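Local structure of 3-oxoacyl-[acyl-carrier-protein] synthase, mitochondrial (Arabidopsis thaliana, 2IX4) at residues Asn87-Ala92 with Gly205-Ser209; Met157-His161 with Pro171-Ala175; Val11-Gly15 with Ala356-Leu360. The protein catalyses the condensation step of mitochondrial fatty acid synthesis, adding two carbons from malonyl-ACP to saturated acyl chains of four to at least sixteen carbons. One frame throughout, in Å; residues are numbered along the deposited sequence.

Contact 1. Residues Asn87-Ala92 with Gly205-Ser209; sequences NFIGYA and GTESS
The carbonyl oxygen Phe88 O accepts two bonds. Thr206 OG1 donates to Phe88 O at 2.6 Å, lying in the carbonyl plane on a lone pair. From within the helix, Ala92 N adds a weak bond to the same oxygen at 3.3 Å. Thr206 CG2 meets the edge of the Phe88 ring at CD1, 3.8 Å away. CG of Phe88 sits between the backbone N and the carbonyl carbon (chi1 78°), which carries most of the ring away from the strand. Ala92 CB packs on Thr206 CB at 3.9 Å.

Tyr91 meets the next two residues through its ring. Glu207 O approaches the ring edge in plane, 3.6 Å from Tyr91 CD1. Ser208 OG meets Tyr91 CE1 obliquely and also rests against Asn87 CB, 3.3 Å away. Ser208 OG and Tyr91 OH both hydrogen-bond to Glu250 OE1, so one carboxylate oxygen joins their polar ends. A water accepts from Phe88 N at 3.0 Å and donates to Ser208 O.

Glu207 points its CB away from the helix; its side chain lines the hexanoic acid pocket, and OE1 hydrogen-bonds Gly362 N. Helix 87-92 and strand 205-207 run at 141°, closer to antiparallel than parallel. In this thiolase-like fold the helix packs on a sheet where strand 200-207 pairs antiparallel with 251-259 and parallel with 116-122. Ala158 of helix 157-166 packs on Ala92 and Thr206.

Contact 2. Residues Met157-His161 with Pro171-Ala175; sequences MASGH and PNHAA
Ser159, in the first turn of helix 157-166, faces the short, weakly bonded strand 172-173, with Ser159 CA and Asn172 CA 6.3 Å apart. That wide spacing is crossed by side chains, and the area buried is small.

The main bond is a hydroxyl on a backbone carbonyl. Ser159 OG donates to His173 O at 2.6 Å and meets it almost end-on, with a C=O...donor angle of 163°. The hydroxyl lies beside its own backbone N and anti to the carbonyl carbon (chi1 -66°), which brings it off the helix to the strand. Ser159 OG also accepts from Ile120 N. It is therefore gripped from two strands, 116-122 and 172-173. An alanine here would remove this oxygen and would probably leave His173 O and Ile120 N without their link to the helix.

Asn172 comes in beside the serine. Its amide extends with CG anti to the backbone N (chi1 -179°). OD1 touches Ser159 CB at 3.4 Å, a van der Waals contact. On the other branch, ND2 passes Gly160 CA at 4.0 Å and makes a weak hydrogen bond to Gly420 O of the second subunit. Ala174 CB adds a marginal touch to Ser159 OG at 4.4 Å.

The His173 CB points away from the helix. Its NE2 hydrogen-bonds Asp188 OD2 of the second subunit, and Asn172 O accepts from Thr422 OG1 of that subunit, so the strand belongs to the dimer interface. Within the chain, strand 172-173 pairs in parallel with strand 116-122. Helix 157-166 covers one side of this part of the sheet, next to helix 87-102, and helix 181-195 packs against Pro171 and His173.

Contact 3. Residues Val11-Gly15 with Ala356-Leu360; sequences VTPLG and ATGHL
Leu14 and Leu360 both set CG beside the backbone N and anti to the carbonyl carbon (chi1 -58° and -62°), and both reach across the contact with their methyls. Leu360 brings CD2 against the Pro13 ring, 3.8 Å from Pro13 CD. The Leu14 side chain reaches the end of helix 354-357. Its CD1 lies 4.0 Å from Thr357 CG2, the two side chains crossing at about a right angle. The same methyl packs on Ala356 CB at 4.2 Å. The other, CD2, rests near Ala356 O. Thr12 CG2 barely touches Leu360 CD1.

The Pro13 ring also sits against backbone. Pro13 CG is 3.4 Å from Thr357 O, a carbonyl oxygen buried here without a hydrogen-bond partner in the model.

Each segment is held in shape by its own bonds. Thr12 OG1 accepts from Leu14 N at 3.1 Å, forming an ST turn, and also bonds Thr21 OG1. A type I turn from Thr12 to Gly15 presents Pro13 and Leu14 at its corner. Across from it, Thr357 OG1 donates to Gly358 O at 2.9 Å, in the carbonyl plane on a lone pair. Gly358 leaves the helix with positive phi.

His359, predicted to be an active-site residue, follows at once. Its ring stays outside this contact and meets that of His320, another predicted active-site residue. The contact is mainly apolar: carbon atoms meet, and Pro13 CG and Leu14 CD2 lie against backbone carbonyl oxygens. This packing probably helps to fix the path of the backbone that carries His359. The hydroxyls of Thr12 and Thr357 bond within their own segments, which probably steadies each turn.

All three contacts are buried, but in different places. Contacts 1 and 3 lie nearer the chain's centre and the hexanoic acid pocket. Glu207 CB of contact 1 meets Leu360 O of contact 3 at 3.4 Å. Contact 2 lies farther out, and its burial is shared with the second subunit. It joins contact 1 through neighbouring helices, where Ile89 packs on His161 and Ala92 on Ala158. Contacts 2 and 3 do not touch. Contacts 1 and 2 each tie a helix to a strand of the same sheet by a hydroxyl donating to a backbone carbonyl. Contact 3 joins a turn to a helix end by apolar packing.

Contact 1. Residues Asn87-Ala92 with Gly205-Ser209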
# COMPACT_ATOMS: atom_id res chain seq x y z
N ASN A 87 7.01 12.18 -10.03
CA ASN A 87 8.43 11.96 -9.76
C ASN A 87 8.75 10.62 -9.11
O ASN A 87 9.72 9.97 -9.49
CB ASN A 87 9.02 13.13 -8.96
CG ASN A 87 9.16 14.39 -9.80
OD1 ASN A 87 8.34 14.67 -10.67
ND2 ASN A 87 10.21 15.15 -9.54
N PHE A 88 7.91 10.19 -8.16
CA PHE A 88 8.11 8.89 -7.51
C PHE A 88 8.04 7.73 -8.50
O PHE A 88 8.77 6.74 -8.36
CB PHE A 88 7.17 8.70 -6.31
CG PHE A 88 5.75 8.34 -6.68
CD1 PHE A 88 5.31 7.02 -6.61
CD2 PHE A 88 4.84 9.32 -7.06
CE1 PHE A 88 4.00 6.68 -6.93
CE2 PHE A 88 3.52 8.99 -7.38
CZ PHE A 88 3.10 7.67 -7.31
N ILE A 89 7.20 7.86 -9.52
CA ILE A 89 7.09 6.85 -10.57
C ILE A 89 8.36 6.79 -11.43
O ILE A 89 8.86 5.71 -11.74
CB ILE A 89 5.82 7.05 -11.45
CG1 ILE A 89 4.55 6.91 -10.59
CG2 ILE A 89 5.79 6.04 -12.61
CD1 ILE A 89 3.28 7.45 -11.25
N GLY A 90 8.88 7.96 -11.80
CA GLY A 90 10.10 8.06 -12.60
C GLY A 90 11.33 7.51 -11.91
O GLY A 90 12.18 6.88 -12.55
N TYR A 91 11.44 7.76 -10.60
CA TYR A 91 12.54 7.23 -9.80
C TYR A 91 12.55 5.70 -9.80
O TYR A 91 13.60 5.08 -9.99
CB TYR A 91 12.47 7.73 -8.35
CG TYR A 91 12.71 9.21 -8.14
CD1 TYR A 91 12.34 9.82 -6.95
CD2 TYR A 91 13.31 10.00 -9.13
CE1 TYR A 91 12.56 11.17 -6.74
CE2 TYR A 91 13.52 11.36 -8.93
CZ TYR A 91 13.14 11.94 -7.73
OH TYR A 91 13.34 13.28 -7.52
N ALA A 92 11.37 5.11 -9.61
CA ALA A 92 11.20 3.67 -9.56
C ALA A 92 11.52 3.02 -10.90
O ALA A 92 12.18 2.00 -10.95
CB ALA A 92 9.79 3.31 -9.12
N GLY A 205 11.04 0.29 -3.24
CA GLY A 205 10.33 1.45 -2.73
C GLY A 205 10.73 2.71 -3.47
O GLY A 205 11.82 2.79 -4.05
N THR A 206 9.84 3.69 -3.45
CA THR A 206 10.11 4.98 -4.08
C THR A 206 9.42 6.10 -3.32
O THR A 206 8.38 5.89 -2.69
CB THR A 206 9.71 4.99 -5.58
OG1 THR A 206 10.05 6.26 -6.15
CG2 THR A 206 8.22 4.72 -5.78
N GLU A 207 10.01 7.29 -3.37
CA GLU A 207 9.43 8.46 -2.73
C GLU A 207 10.00 9.74 -3.32
O GLU A 207 11.21 9.85 -3.53
CB GLU A 207 9.64 8.45 -1.22
CG GLU A 207 8.61 9.27 -0.44
CD GLU A 207 7.33 8.50 -0.20
OE1 GLU A 207 7.35 7.56 0.61
OE2 GLU A 207 6.29 8.84 -0.82
N SER A 208 9.12 10.69 -3.58
CA SER A 208 9.52 12.03 -3.97
C SER A 208 8.58 12.99 -3.29
O SER A 208 7.62 13.48 -3.89
CB SER A 208 9.46 12.20 -5.48
OG SER A 208 10.05 13.43 -5.85
N SER A 209 8.85 13.23 -2.02
CA SER A 209 7.94 14.00 -1.19
C SER A 209 8.61 15.23 -0.58
O SER A 209 8.29 15.63 0.54
CB SER A 209 7.35 13.09 -0.10
OG SER A 209 6.06 13.54 0.28
O HOH W 1 6.34 12.08 -6.52

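Contact 2. Residues Met157-His161 with Pro171-Ala175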
# COMPACT_ATOMS: atom_id res chain seq x y z
N MET A 157 1.13 3.03 -8.42
CA MET A 157 1.35 3.23 -9.85
C MET A 157 2.77 2.98 -10.35
O MET A 157 2.98 2.77 -11.55
CB MET A 157 0.82 4.60 -10.31
CG MET A 157 -0.71 4.67 -10.36
SD MET A 157 -1.52 3.39 -11.37
CE MET A 157 -1.00 3.88 -13.01
N ALA A 158 3.75 3.00 -9.45
CA ALA A 158 5.13 2.66 -9.83
C ALA A 158 5.22 1.22 -10.34
O ALA A 158 5.85 0.97 -11.37
CB ALA A 158 6.09 2.90 -8.66
N SER A 159 4.56 0.30 -9.64
CA SER A 159 4.42 -1.09 -10.08
C SER A 159 3.73 -1.20 -11.44
O SER A 159 4.15 -1.99 -12.29
CB SER A 159 3.64 -1.92 -9.06
OG SER A 159 4.36 -2.05 -7.86
N GLY A 160 2.67 -0.41 -11.63
CA GLY A 160 1.93 -0.38 -12.88
C GLY A 160 2.80 0.02 -14.06
O GLY A 160 2.78 -0.64 -15.11
N HIS A 161 3.56 1.10 -13.90
CA HIS A 161 4.42 1.62 -14.97
C HIS A 161 5.60 0.71 -15.28
O HIS A 161 6.00 0.58 -16.44
CB HIS A 161 4.90 3.03 -14.63
CG HIS A 161 3.85 4.07 -14.78
ND1 HIS A 161 3.76 4.88 -15.90
CD2 HIS A 161 2.83 4.44 -13.97
CE1 HIS A 161 2.74 5.70 -15.76
NE2 HIS A 161 2.15 5.45 -14.60
N PRO A 171 2.40 -11.18 -10.43
CA PRO A 171 1.74 -10.33 -9.43
C PRO A 171 2.13 -8.85 -9.58
O PRO A 171 3.32 -8.52 -9.62
CB PRO A 171 2.24 -10.89 -8.10
CG PRO A 171 2.54 -12.32 -8.38
CD PRO A 171 3.02 -12.37 -9.81
N ASN A 172 1.11 -7.99 -9.69
CA ASN A 172 1.28 -6.54 -9.75
C ASN A 172 0.81 -6.01 -8.41
O ASN A 172 -0.39 -5.97 -8.13
CB ASN A 172 0.45 -5.98 -10.92
CG ASN A 172 0.57 -4.46 -11.08
OD1 ASN A 172 0.94 -3.74 -10.15
ND2 ASN A 172 0.23 -3.97 -12.26
N HIS A 173 1.76 -5.59 -7.58
CA HIS A 173 1.54 -5.43 -6.14
C HIS A 173 2.22 -4.17 -5.59
O HIS A 173 3.11 -3.60 -6.22
CB HIS A 173 2.06 -6.69 -5.43
CG HIS A 173 1.82 -6.72 -3.95
ND1 HIS A 173 2.81 -6.46 -3.03
CD2 HIS A 173 0.71 -7.00 -3.23
CE1 HIS A 173 2.32 -6.58 -1.81
NE2 HIS A 173 1.04 -6.90 -1.90
N ALA A 174 1.76 -3.73 -4.42
CA ALA A 174 2.46 -2.72 -3.66
C ALA A 174 2.06 -2.87 -2.21
O ALA A 174 0.88 -2.98 -1.90
CB ALA A 174 2.14 -1.32 -4.16
N ALA A 175 3.06 -2.92 -1.34
CA ALA A 175 2.83 -2.81 0.09
C ALA A 175 3.10 -1.37 0.47
O ALA A 175 4.10 -0.80 0.04
CB ALA A 175 3.73 -3.75 0.86

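Contact 3. Residues Val11-Gly15 with Ala356-Leu360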
# COMPACT_ATOMS: atom_id res chain seq x y z
N VAL A 11 18.32 5.19 -7.22
CA VAL A 11 18.56 6.61 -7.45
C VAL A 11 18.36 7.32 -6.12
O VAL A 11 17.28 7.27 -5.53
CB VAL A 11 17.67 7.19 -8.61
CG1 VAL A 11 16.19 6.85 -8.43
CG2 VAL A 11 17.88 8.69 -8.78
N THR A 12 19.43 7.95 -5.62
CA THR A 12 19.45 8.49 -4.25
C THR A 12 20.05 9.90 -4.24
O THR A 12 20.56 10.37 -5.26
CB THR A 12 20.29 7.59 -3.30
OG1 THR A 12 21.68 7.68 -3.63
CG2 THR A 12 19.83 6.13 -3.35
N PRO A 13 19.99 10.59 -3.08
CA PRO A 13 20.70 11.87 -2.92
C PRO A 13 22.23 11.77 -3.04
O PRO A 13 22.90 12.81 -3.09
CB PRO A 13 20.30 12.32 -1.52
CG PRO A 13 19.01 11.61 -1.25
CD PRO A 13 19.22 10.27 -1.86
N LEU A 14 22.76 10.56 -3.09
CA LEU A 14 24.19 10.34 -3.35
C LEU A 14 24.46 10.00 -4.81
O LEU A 14 25.58 9.65 -5.18
CB LEU A 14 24.75 9.24 -2.44
CG LEU A 14 24.64 9.42 -0.92
CD1 LEU A 14 25.12 8.18 -0.20
CD2 LEU A 14 25.40 10.66 -0.45
N GLY A 15 23.42 10.09 -5.64
CA GLY A 15 23.57 9.90 -7.08
C GLY A 15 22.61 8.90 -7.70
O GLY A 15 21.95 8.13 -6.99
N ALA A 356 23.81 10.15 5.71
CA ALA A 356 24.27 10.40 4.34
C ALA A 356 23.14 10.61 3.33
O ALA A 356 23.19 11.53 2.51
CB ALA A 356 25.18 9.27 3.88
N THR A 357 22.13 9.75 3.39
CA THR A 357 21.03 9.76 2.43
C THR A 357 19.84 10.61 2.89
O THR A 357 19.02 11.01 2.07
CB THR A 357 20.48 8.34 2.16
OG1 THR A 357 20.01 7.78 3.39
CG2 THR A 357 21.55 7.45 1.56
N GLY A 358 19.76 10.87 4.19
CA GLY A 358 18.54 11.41 4.78
C GLY A 358 17.51 10.29 4.90
O GLY A 358 17.80 9.12 4.61
N HIS A 359 16.31 10.65 5.34
CA HIS A 359 15.22 9.68 5.44
C HIS A 359 14.45 9.60 4.12
O HIS A 359 13.66 10.50 3.79
CB HIS A 359 14.28 10.06 6.59
CG HIS A 359 13.37 8.95 7.03
ND1 HIS A 359 13.10 7.85 6.24
CD2 HIS A 359 12.66 8.79 8.17
CE1 HIS A 359 12.27 7.05 6.89
NE2 HIS A 359 11.99 7.59 8.05
N LEU A 360 14.67 8.53 3.37
CA LEU A 360 14.03 8.35 2.06
C LEU A 360 12.59 7.86 2.15
O LEU A 360 11.97 7.52 1.14
CB LEU A 360 14.85 7.43 1.14
CG LEU A 360 16.28 7.80 0.72
CD1 LEU A 360 16.59 7.17 -0.63
CD2 LEU A 360 16.52 9.30 0.65